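Local coordinates for glycerol uptake operon antiterminator-related protein (Thermotoga maritima, PDB 1VKF), which is of unconfirmed function but, as a TIM-barrel relative of glycerol-3-phosphate responsive antiterminators, may take part in controlling transcription of glycerol uptake genes, at residues K91-K99 with Q123-V131; I27-L38 with I51-D62. All coordinates share one frame; numbering follows the deposited sequence.

Interaction 1 of 2, residues K91-K99 with Q123-V131; sequences KPKNYVVAK and QIETLGVDV
With CG anti to the backbone N (chi1 -178°), Y95 sends its ring off helix 92-100 toward the turn at G128-V129, and K99, one helical turn on, has the same first torsion (chi1 -178°) and an extended chain that carries NZ to the end of helix 114-127. The branched V129 lies against the phenol: CG2 sits over one ring face, 4.2 Å from the Y95 ring centroid in a CH-pi contact, while CG1 approaches the hydroxyl. Y95 OH donates to a water 2.5 Å away at the ring edge, and that water also accepts a hydrogen bond from V131 N. A phenylalanine at Y95 could keep the CH-pi contact but would probably leave the water with V131 N alone of its two donors here and break the water-mediated link from the helix to the start of strand 131-135. K99 NZ bonds two backbone oxygens: L127 O at 3.0 Å, in the carbonyl plane on a lone pair, and G128 O at 2.7 Å, from above that carbonyl plane. Positive phi suits glycine at G128, and having no side chain there leaves room for the K99 ammonium. At the other end of the contact, P92, in the first turn of its helix, presents CB to L127 CD1 at 3.8 Å and CG to the amide of Q123, whose chain crosses the proline at about a right angle. V96 CG2 touches the other methyl, L127 CD2. Aliphatic packing thus joins neighbouring barrel helices, while the ammonium meets carbonyls at a helix C-terminus, where the helix dipole would probably favour its positive charge.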
loop_
_atom_site.group_PDB
_atom_site.type_symbol
_atom_site.label_atom_id
_atom_site.label_comp_id
_atom_site.label_asym_id
_atom_site.label_seq_id
_atom_site.Cartn_x
_atom_site.Cartn_y
_atom_site.Cartn_z
ATOM N N LYS A 91 -6.457 -8.956 -3.313
ATOM C CA LYS A 91 -6.722 -10.390 -3.553
ATOM C C LYS A 91 -5.912 -11.267 -2.636
ATOM O O LYS A 91 -4.697 -11.339 -2.816
ATOM C CB LYS A 91 -6.389 -10.782 -4.994
ATOM C CG LYS A 91 -7.090 -9.957 -6.082
ATOM C CD LYS A 91 -8.594 -10.191 -6.149
ATOM C CE LYS A 91 -9.262 -9.253 -7.155
ATOM N NZ LYS A 91 -10.768 -9.363 -7.210
ATOM N N PRO A 92 -6.539 -11.946 -1.663
ATOM C CA PRO A 92 -5.817 -12.849 -0.754
ATOM C C PRO A 92 -4.920 -13.865 -1.433
ATOM O O PRO A 92 -3.840 -14.156 -0.896
ATOM C CB PRO A 92 -6.946 -13.572 0.004
ATOM C CG PRO A 92 -8.071 -12.695 -0.104
ATOM C CD PRO A 92 -7.988 -11.941 -1.379
ATOM N N LYS A 93 -5.325 -14.390 -2.577
ATOM C CA LYS A 93 -4.499 -15.346 -3.295
ATOM C C LYS A 93 -3.178 -14.717 -3.764
ATOM O O LYS A 93 -2.150 -15.369 -3.721
ATOM C CB LYS A 93 -5.257 -15.950 -4.487
ATOM C CG LYS A 93 -6.557 -16.649 -4.114
ATOM N N ASN A 94 -3.201 -13.457 -4.233
ATOM C CA ASN A 94 -1.967 -12.767 -4.634
ATOM C C ASN A 94 -1.090 -12.596 -3.405
ATOM O O ASN A 94 0.125 -12.776 -3.450
ATOM C CB ASN A 94 -2.247 -11.376 -5.199
ATOM C CG ASN A 94 -2.721 -11.383 -6.659
ATOM O OD1 ASN A 94 -2.536 -12.370 -7.376
ATOM N ND2 ASN A 94 -3.332 -10.253 -7.103
ATOM N N TYR A 95 -1.713 -12.237 -2.274
ATOM C CA TYR A 95 -0.976 -12.039 -1.039
ATOM C C TYR A 95 -0.257 -13.334 -0.617
ATOM O O TYR A 95 0.947 -13.296 -0.368
ATOM C CB TYR A 95 -1.925 -11.562 0.088
ATOM C CG TYR A 95 -1.172 -11.309 1.362
ATOM C CD1 TYR A 95 -0.594 -10.089 1.580
ATOM C CD2 TYR A 95 -0.971 -12.306 2.294
ATOM C CE1 TYR A 95 0.117 -9.813 2.669
ATOM C CE2 TYR A 95 -0.203 -12.048 3.440
ATOM C CZ TYR A 95 0.350 -10.772 3.575
ATOM O OH TYR A 95 1.070 -10.370 4.664
ATOM N N VAL A 96 -0.972 -14.464 -0.599
ATOM C CA VAL A 96 -0.390 -15.734 -0.145
ATOM C C VAL A 96 0.762 -16.131 -1.090
ATOM O O VAL A 96 1.810 -16.588 -0.650
ATOM C CB VAL A 96 -1.438 -16.908 -0.026
ATOM C CG1 VAL A 96 -0.767 -18.210 0.363
ATOM C CG2 VAL A 96 -2.484 -16.583 1.029
ATOM N N VAL A 97 0.575 -15.939 -2.380
ATOM C CA VAL A 97 1.559 -16.363 -3.338
ATOM C C VAL A 97 2.802 -15.468 -3.195
ATOM O O VAL A 97 3.921 -15.929 -3.310
ATOM C CB VAL A 97 0.974 -16.329 -4.799
ATOM C CG1 VAL A 97 2.078 -16.542 -5.812
ATOM C CG2 VAL A 97 -0.070 -17.393 -4.970
ATOM N N ALA A 98 2.609 -14.167 -2.985
ATOM C CA ALA A 98 3.734 -13.263 -2.802
ATOM C C ALA A 98 4.541 -13.744 -1.618
ATOM O O ALA A 98 5.720 -13.916 -1.732
ATOM C CB ALA A 98 3.283 -11.862 -2.593
ATOM N N LYS A 99 3.869 -13.958 -0.506
ATOM C CA LYS A 99 4.508 -14.398 0.733
ATOM C C LYS A 99 5.289 -15.710 0.560
ATOM O O LYS A 99 6.417 -15.817 1.011
ATOM C CB LYS A 99 3.428 -14.535 1.814
ATOM C CG LYS A 99 3.940 -14.930 3.184
ATOM C CD LYS A 99 2.751 -15.213 4.110
ATOM C CE LYS A 99 3.097 -15.148 5.584
ATOM N NZ LYS A 99 1.839 -14.925 6.333
ATOM N N GLN A 123 -9.795 -13.064 8.070
ATOM C CA GLN A 123 -8.859 -13.287 6.975
ATOM C C GLN A 123 -7.410 -12.941 7.351
ATOM O O GLN A 123 -6.496 -13.692 7.037
ATOM C CB GLN A 123 -9.298 -12.460 5.783
ATOM C CG GLN A 123 -8.440 -12.627 4.573
ATOM C CD GLN A 123 -9.229 -12.542 3.289
ATOM O OE1 GLN A 123 -9.429 -11.446 2.769
ATOM N NE2 GLN A 123 -9.651 -13.702 2.751
ATOM N N ILE A 124 -7.191 -11.801 8.016
ATOM C CA ILE A 124 -5.849 -11.401 8.453
ATOM C C ILE A 124 -5.209 -12.445 9.361
ATOM O O ILE A 124 -4.044 -12.806 9.197
ATOM C CB ILE A 124 -5.903 -10.035 9.143
ATOM C CG1 ILE A 124 -6.034 -8.932 8.073
ATOM C CG2 ILE A 124 -4.658 -9.772 9.982
ATOM C CD1 ILE A 124 -6.562 -7.630 8.601
ATOM N N GLU A 125 -6.003 -12.958 10.282
ATOM C CA GLU A 125 -5.493 -13.882 11.279
ATOM C C GLU A 125 -5.200 -15.235 10.622
ATOM O O GLU A 125 -4.167 -15.835 10.872
ATOM C CB GLU A 125 -6.480 -13.953 12.448
ATOM C CG GLU A 125 -6.527 -12.604 13.158
ATOM C CD GLU A 125 -7.390 -12.565 14.397
ATOM O OE1 GLU A 125 -8.412 -13.272 14.431
ATOM O OE2 GLU A 125 -7.050 -11.781 15.321
ATOM N N THR A 126 -6.068 -15.668 9.725
ATOM C CA THR A 126 -5.931 -16.974 9.081
ATOM C C THR A 126 -4.757 -17.051 8.122
ATOM O O THR A 126 -4.065 -18.058 8.063
ATOM C CB THR A 126 -7.222 -17.328 8.335
ATOM O OG1 THR A 126 -8.298 -17.384 9.278
ATOM C CG2 THR A 126 -7.152 -18.765 7.795
ATOM N N LEU A 127 -4.533 -15.983 7.369
ATOM C CA LEU A 127 -3.463 -15.938 6.391
ATOM C C LEU A 127 -2.123 -15.429 6.961
ATOM O O LEU A 127 -1.122 -15.460 6.266
ATOM C CB LEU A 127 -3.900 -15.050 5.227
ATOM C CG LEU A 127 -5.175 -15.471 4.492
ATOM C CD1 LEU A 127 -5.454 -14.509 3.351
ATOM C CD2 LEU A 127 -5.096 -16.927 4.013
ATOM N N GLY A 128 -2.107 -14.938 8.189
ATOM C CA GLY A 128 -0.895 -14.392 8.777
ATOM C C GLY A 128 -0.444 -13.079 8.143
ATOM O O GLY A 128 0.706 -12.935 7.744
ATOM N N VAL A 129 -1.346 -12.116 8.036
ATOM C CA VAL A 129 -1.018 -10.848 7.397
ATOM C C VAL A 129 -0.364 -9.879 8.382
ATOM O O VAL A 129 -0.980 -9.468 9.358
ATOM C CB VAL A 129 -2.267 -10.211 6.817
ATOM C CG1 VAL A 129 -1.938 -8.869 6.219
ATOM C CG2 VAL A 129 -2.931 -11.150 5.816
ATOM N N ASP A 130 0.876 -9.499 8.113
ATOM C CA ASP A 130 1.629 -8.636 9.019
ATOM C C ASP A 130 1.300 -7.149 8.779
ATOM O O ASP A 130 1.336 -6.363 9.698
ATOM C CB ASP A 130 3.130 -8.803 8.775
ATOM C CG ASP A 130 3.586 -10.253 8.842
ATOM O OD1 ASP A 130 3.281 -10.918 9.857
ATOM O OD2 ASP A 130 4.249 -10.799 7.914
ATOM N N VAL A 131 1.072 -6.811 7.514
ATOM C CA VAL A 131 0.911 -5.411 7.044
ATOM C C VAL A 131 -0.374 -5.238 6.231
ATOM O O VAL A 131 -0.601 -5.884 5.199
ATOM C CB VAL A 131 2.110 -4.914 6.210
ATOM C CG1 VAL A 131 1.958 -3.419 5.848
ATOM C CG2 VAL A 131 3.420 -5.135 6.983
HETATM O O HOH W 1 1.541 -7.944 4.926
#

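Interaction 2 of 2, residues I27-L38 with I51-D62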
loop_
_atom_site.group_PDB
_atom_site.type_symbol
_atom_site.label_atom_id
_atom_site.label_comp_id
_atom_site.label_asym_id
_atom_site.label_seq_id
_atom_site.Cartn_x
_atom_site.Cartn_y
_atom_site.Cartn_z
ATOM N N ILE A 27 5.814 14.594 -11.712
ATOM C CA ILE A 27 6.092 13.990 -10.424
ATOM C C ILE A 27 6.573 15.006 -9.408
ATOM O O ILE A 27 6.028 15.054 -8.318
ATOM C CB ILE A 27 7.128 12.870 -10.569
ATOM C CG1 ILE A 27 6.642 11.824 -11.589
ATOM C CG2 ILE A 27 7.367 12.203 -9.250
ATOM C CD1 ILE A 27 7.669 10.722 -11.864
ATOM N N GLY A 28 7.601 15.792 -9.735
ATOM C CA GLY A 28 8.165 16.723 -8.772
ATOM C C GLY A 28 8.927 16.008 -7.662
ATOM O O GLY A 28 9.236 14.826 -7.805
ATOM N N GLU A 29 9.229 16.708 -6.571
ATOM C CA GLU A 29 9.951 16.135 -5.446
ATOM C C GLU A 29 9.048 15.190 -4.687
ATOM O O GLU A 29 7.877 15.480 -4.454
ATOM C CB GLU A 29 10.441 17.236 -4.487
ATOM C CG GLU A 29 11.135 16.733 -3.232
ATOM C CD GLU A 29 12.459 16.022 -3.546
ATOM O OE1 GLU A 29 12.994 16.272 -4.638
ATOM O OE2 GLU A 29 12.981 15.246 -2.706
ATOM N N ILE A 30 9.609 14.061 -4.269
ATOM C CA ILE A 30 8.915 13.105 -3.426
ATOM C C ILE A 30 9.685 13.005 -2.123
ATOM O O ILE A 30 10.773 12.379 -2.063
ATOM C CB ILE A 30 8.798 11.701 -4.120
ATOM C CG1 ILE A 30 8.074 11.802 -5.467
ATOM C CG2 ILE A 30 8.106 10.716 -3.168
ATOM C CD1 ILE A 30 8.177 10.533 -6.356
ATOM N N GLU A 31 9.193 13.669 -1.075
ATOM C CA GLU A 31 9.887 13.640 0.197
ATOM C C GLU A 31 9.880 12.261 0.903
ATOM O O GLU A 31 10.926 11.869 1.417
ATOM C CB GLU A 31 9.392 14.755 1.120
ATOM C CG GLU A 31 9.725 16.154 0.600
ATOM C CD GLU A 31 8.633 16.782 -0.249
ATOM O OE1 GLU A 31 7.651 16.104 -0.621
ATOM O OE2 GLU A 31 8.781 17.986 -0.565
ATOM N N PRO A 32 8.732 11.562 0.970
ATOM C CA PRO A 32 8.685 10.257 1.644
ATOM C C PRO A 32 9.679 9.218 1.119
ATOM O O PRO A 32 9.925 9.169 -0.093
ATOM C CB PRO A 32 7.221 9.821 1.422
ATOM C CG PRO A 32 6.440 11.096 1.345
ATOM C CD PRO A 32 7.381 11.956 0.513
ATOM N N ASP A 33 10.197 8.370 2.025
ATOM C CA ASP A 33 11.131 7.331 1.641
ATOM C C ASP A 33 10.442 6.160 0.931
ATOM O O ASP A 33 11.080 5.454 0.113
ATOM C CB ASP A 33 11.846 6.760 2.878
ATOM C CG ASP A 33 12.794 7.746 3.526
ATOM O OD1 ASP A 33 13.437 8.549 2.827
ATOM O OD2 ASP A 33 12.936 7.773 4.752
ATOM N N VAL A 34 9.171 5.950 1.247
ATOM C CA VAL A 34 8.390 4.848 0.705
ATOM C C VAL A 34 7.366 5.397 -0.307
ATOM O O VAL A 34 6.631 6.362 -0.025
ATOM C CB VAL A 34 7.697 4.037 1.765
ATOM C CG1 VAL A 34 6.899 2.866 1.161
ATOM C CG2 VAL A 34 8.739 3.488 2.739
ATOM N N VAL A 35 7.238 4.708 -1.435
ATOM C CA VAL A 35 6.312 5.102 -2.472
ATOM C C VAL A 35 5.389 3.922 -2.755
ATOM O O VAL A 35 5.868 2.806 -2.946
ATOM C CB VAL A 35 7.031 5.502 -3.806
ATOM C CG1 VAL A 35 6.048 5.701 -4.947
ATOM C CG2 VAL A 35 7.806 6.796 -3.657
ATOM N N PHE A 36 4.079 4.200 -2.819
ATOM C CA PHE A 36 3.117 3.248 -3.344
ATOM C C PHE A 36 2.726 3.675 -4.727
ATOM O O PHE A 36 2.135 4.735 -4.896
ATOM C CB PHE A 36 1.885 3.181 -2.429
ATOM C CG PHE A 36 2.079 2.434 -1.168
ATOM C CD1 PHE A 36 3.286 1.900 -0.798
ATOM C CD2 PHE A 36 1.011 2.310 -0.285
ATOM C CE1 PHE A 36 3.390 1.163 0.365
ATOM C CE2 PHE A 36 1.128 1.606 0.877
ATOM C CZ PHE A 36 2.312 1.049 1.206
ATOM N N LEU A 37 3.109 2.910 -5.752
ATOM C CA LEU A 37 2.754 3.245 -7.145
ATOM C C LEU A 37 1.412 2.606 -7.434
ATOM O O LEU A 37 1.263 1.381 -7.465
ATOM C CB LEU A 37 3.810 2.677 -8.093
ATOM C CG LEU A 37 3.578 2.910 -9.565
ATOM C CD1 LEU A 37 3.442 4.363 -9.905
ATOM C CD2 LEU A 37 4.690 2.222 -10.353
ATOM N N LEU A 38 0.383 3.435 -7.573
ATOM C CA LEU A 38 -0.978 2.945 -7.559
ATOM C C LEU A 38 -1.585 2.716 -8.937
ATOM O O LEU A 38 -2.677 2.124 -9.025
ATOM C CB LEU A 38 -1.865 3.902 -6.774
ATOM C CG LEU A 38 -1.450 4.022 -5.298
ATOM C CD1 LEU A 38 -2.455 4.921 -4.614
ATOM C CD2 LEU A 38 -1.382 2.679 -4.585
ATOM N N ILE A 51 12.676 5.002 -12.456
ATOM C CA ILE A 51 12.641 6.424 -12.068
ATOM C C ILE A 51 12.610 6.509 -10.518
ATOM O O ILE A 51 13.341 7.295 -9.895
ATOM C CB ILE A 51 11.464 7.191 -12.709
ATOM C CG1 ILE A 51 11.660 7.371 -14.205
ATOM C CG2 ILE A 51 11.235 8.533 -11.979
ATOM C CD1 ILE A 51 10.312 7.721 -14.941
ATOM N N LEU A 52 11.746 5.706 -9.897
ATOM C CA LEU A 52 11.477 5.815 -8.475
ATOM C C LEU A 52 12.611 5.191 -7.681
ATOM O O LEU A 52 13.038 5.742 -6.655
ATOM C CB LEU A 52 10.158 5.129 -8.138
ATOM C CG LEU A 52 8.916 5.838 -8.721
ATOM C CD1 LEU A 52 7.692 4.958 -8.449
ATOM C CD2 LEU A 52 8.711 7.213 -8.161
ATOM N N LYS A 53 13.139 4.076 -8.164
ATOM C CA LYS A 53 14.251 3.422 -7.474
ATOM C C LYS A 53 15.511 4.303 -7.575
ATOM O O LYS A 53 16.298 4.355 -6.659
ATOM C CB LYS A 53 14.514 2.012 -8.025
ATOM C CG LYS A 53 13.364 0.967 -7.723
ATOM C CD LYS A 53 13.108 0.739 -6.228
ATOM C CE LYS A 53 14.367 0.196 -5.512
ATOM N NZ LYS A 53 14.258 0.126 -3.979
ATOM N N ASP A 54 15.671 5.003 -8.683
ATOM C CA ASP A 54 16.797 5.927 -8.885
ATOM C C ASP A 54 16.764 7.078 -7.847
ATOM O O ASP A 54 17.833 7.625 -7.505
ATOM C CB ASP A 54 16.775 6.501 -10.294
ATOM C CG ASP A 54 17.450 5.564 -11.340
ATOM O OD1 ASP A 54 17.996 4.496 -10.954
ATOM O OD2 ASP A 54 17.495 5.821 -12.549
ATOM N N ARG A 55 15.575 7.459 -7.417
ATOM C CA ARG A 55 15.377 8.474 -6.366
ATOM C C ARG A 55 15.602 7.915 -4.973
ATOM O O ARG A 55 15.426 8.625 -3.994
ATOM C CB ARG A 55 14.030 9.122 -6.462
ATOM C CG ARG A 55 13.871 10.073 -7.622
ATOM C CD ARG A 55 12.500 10.472 -7.855
ATOM N NE ARG A 55 12.303 11.338 -9.022
ATOM C CZ ARG A 55 11.508 12.400 -9.006
ATOM N NH1 ARG A 55 10.912 12.752 -7.885
ATOM N NH2 ARG A 55 11.323 13.123 -10.097
ATOM N N GLY A 56 15.985 6.648 -4.869
ATOM C CA GLY A 56 16.306 6.050 -3.594
ATOM C C GLY A 56 15.093 5.593 -2.789
ATOM O O GLY A 56 15.189 5.382 -1.600
ATOM N N LYS A 57 13.947 5.460 -3.442
ATOM C CA LYS A 57 12.720 5.067 -2.765
ATOM C C LYS A 57 12.564 3.552 -2.673
ATOM O O LYS A 57 13.024 2.818 -3.544
ATOM C CB LYS A 57 11.529 5.622 -3.495
ATOM C CG LYS A 57 11.549 7.142 -3.711
ATOM C CD LYS A 57 11.885 7.958 -2.483
ATOM C CE LYS A 57 11.988 9.479 -2.703
ATOM N NZ LYS A 57 12.270 10.184 -1.438
ATOM N N THR A 58 11.887 3.124 -1.632
ATOM C CA THR A 58 11.325 1.786 -1.551
ATOM C C THR A 58 9.963 1.862 -2.193
ATOM O O THR A 58 9.137 2.720 -1.814
ATOM C CB THR A 58 11.190 1.368 -0.071
ATOM O OG1 THR A 58 12.487 1.278 0.503
ATOM C CG2 THR A 58 10.579 -0.045 0.089
ATOM N N VAL A 59 9.702 0.964 -3.133
ATOM C CA VAL A 59 8.494 1.063 -3.954
ATOM C C VAL A 59 7.662 -0.217 -3.884
ATOM O O VAL A 59 8.143 -1.295 -4.210
ATOM C CB VAL A 59 8.797 1.403 -5.445
ATOM C CG1 VAL A 59 7.508 1.614 -6.228
ATOM C CG2 VAL A 59 9.674 2.603 -5.561
ATOM N N PHE A 60 6.417 -0.070 -3.425
ATOM C CA PHE A 60 5.408 -1.102 -3.509
ATOM C C PHE A 60 4.457 -0.744 -4.655
ATOM O O PHE A 60 4.145 0.440 -4.924
ATOM C CB PHE A 60 4.642 -1.268 -2.165
ATOM C CG PHE A 60 5.400 -1.983 -1.129
ATOM C CD1 PHE A 60 6.559 -1.446 -0.584
ATOM C CD2 PHE A 60 4.936 -3.173 -0.716
ATOM C CE1 PHE A 60 7.258 -2.150 0.382
ATOM C CE2 PHE A 60 5.625 -3.902 0.294
ATOM C CZ PHE A 60 6.786 -3.381 0.793
ATOM N N VAL A 61 4.109 -1.759 -5.441
ATOM C CA VAL A 61 3.284 -1.568 -6.607
ATOM C C VAL A 61 1.917 -2.193 -6.353
ATOM O O VAL A 61 1.835 -3.343 -5.955
ATOM C CB VAL A 61 3.882 -2.273 -7.841
ATOM C CG1 VAL A 61 2.950 -2.207 -9.030
ATOM C CG2 VAL A 61 5.191 -1.605 -8.178
ATOM N N ASP A 62 0.856 -1.459 -6.611
ATOM C CA ASP A 62 -0.502 -2.040 -6.560
ATOM C C ASP A 62 -0.728 -2.831 -7.832
ATOM O O ASP A 62 -1.033 -2.282 -8.885
ATOM C CB ASP A 62 -1.580 -0.970 -6.443
ATOM C CG ASP A 62 -2.961 -1.580 -6.249
ATOM O OD1 ASP A 62 -3.152 -2.753 -6.606
ATOM O OD2 ASP A 62 -3.926 -0.953 -5.752
HETATM O O HOH W 2 9.721 15.227 -11.889
HETATM O O HOH W 3 12.171 12.692 -5.266
HETATM O O HOH W 4 -4.577 1.731 -7.109
#
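Strands 34-37 and 58-62 run parallel with their axes 4.7 Å apart, joined by five backbone hydrogen bonds in which T58 N, F60 N and D62 N donate to D33 O, V35 O and L37 O, and V35 N and L37 N donate to T58 O and F60 O. On one face of the sheet F36 and F60 lie side by side, pointing the same way; F36 CD1 meets F60 CB at 3.7 Å, and the ring planes are inclined at 55°. On the other face V35 CG1 packs on L52 CD1 of helix 45-54 at 3.9 Å, and L52 CD2 reaches I30 CD1, a leucine's forked end serving both strand and loop. K57, bent at chi2 (-48°), rests CG on V35 CG2 and brings NZ to I30 O at 2.7 Å and P32 O at 2.9 Å, the latter from above its carbonyl plane. R55 reaches farther along the loop: NH1 donates almost straight to G28 O (2.7 Å), which lies in the guanidinium plane, and a water links NH1 to I30 N. Between these two basic residues, G56 takes the positive phi of a Schellman motif ending helix 45-54. The unit is a right-handed beta-alpha-beta crossover of the TIM barrel; its hydrophobic layer joins helix to sheet, while two cationic side chains bind carbonyls of G28, I30 and P32 in the loop leading into strand 34-37.

Overall arrangement
From the N terminus, strand 16-21 leads to the loop and strand of 27-38; the chain then enters helix 45-54, whose last turn begins the segment 51-62, and returns as strand 58-62, so interaction 2 closes a short loop of one beta-alpha-beta unit. Only afterwards, beyond helix 73-82 and strand 86-89, does interaction 1 open at 91-99, closing at 123-131 after strand 105-110 and most of helix 114-127. The two therefore stand in series, neither nested nor crossed. The centres of interactions 1 and 2 are about 24 Å apart, on opposite sides of the chain's centre. Interaction 2 joins adjacent strands and their connecting helix, whereas interaction 1 ties consecutive helices of the barrel's outer layer and the turn leading into strand 131-135.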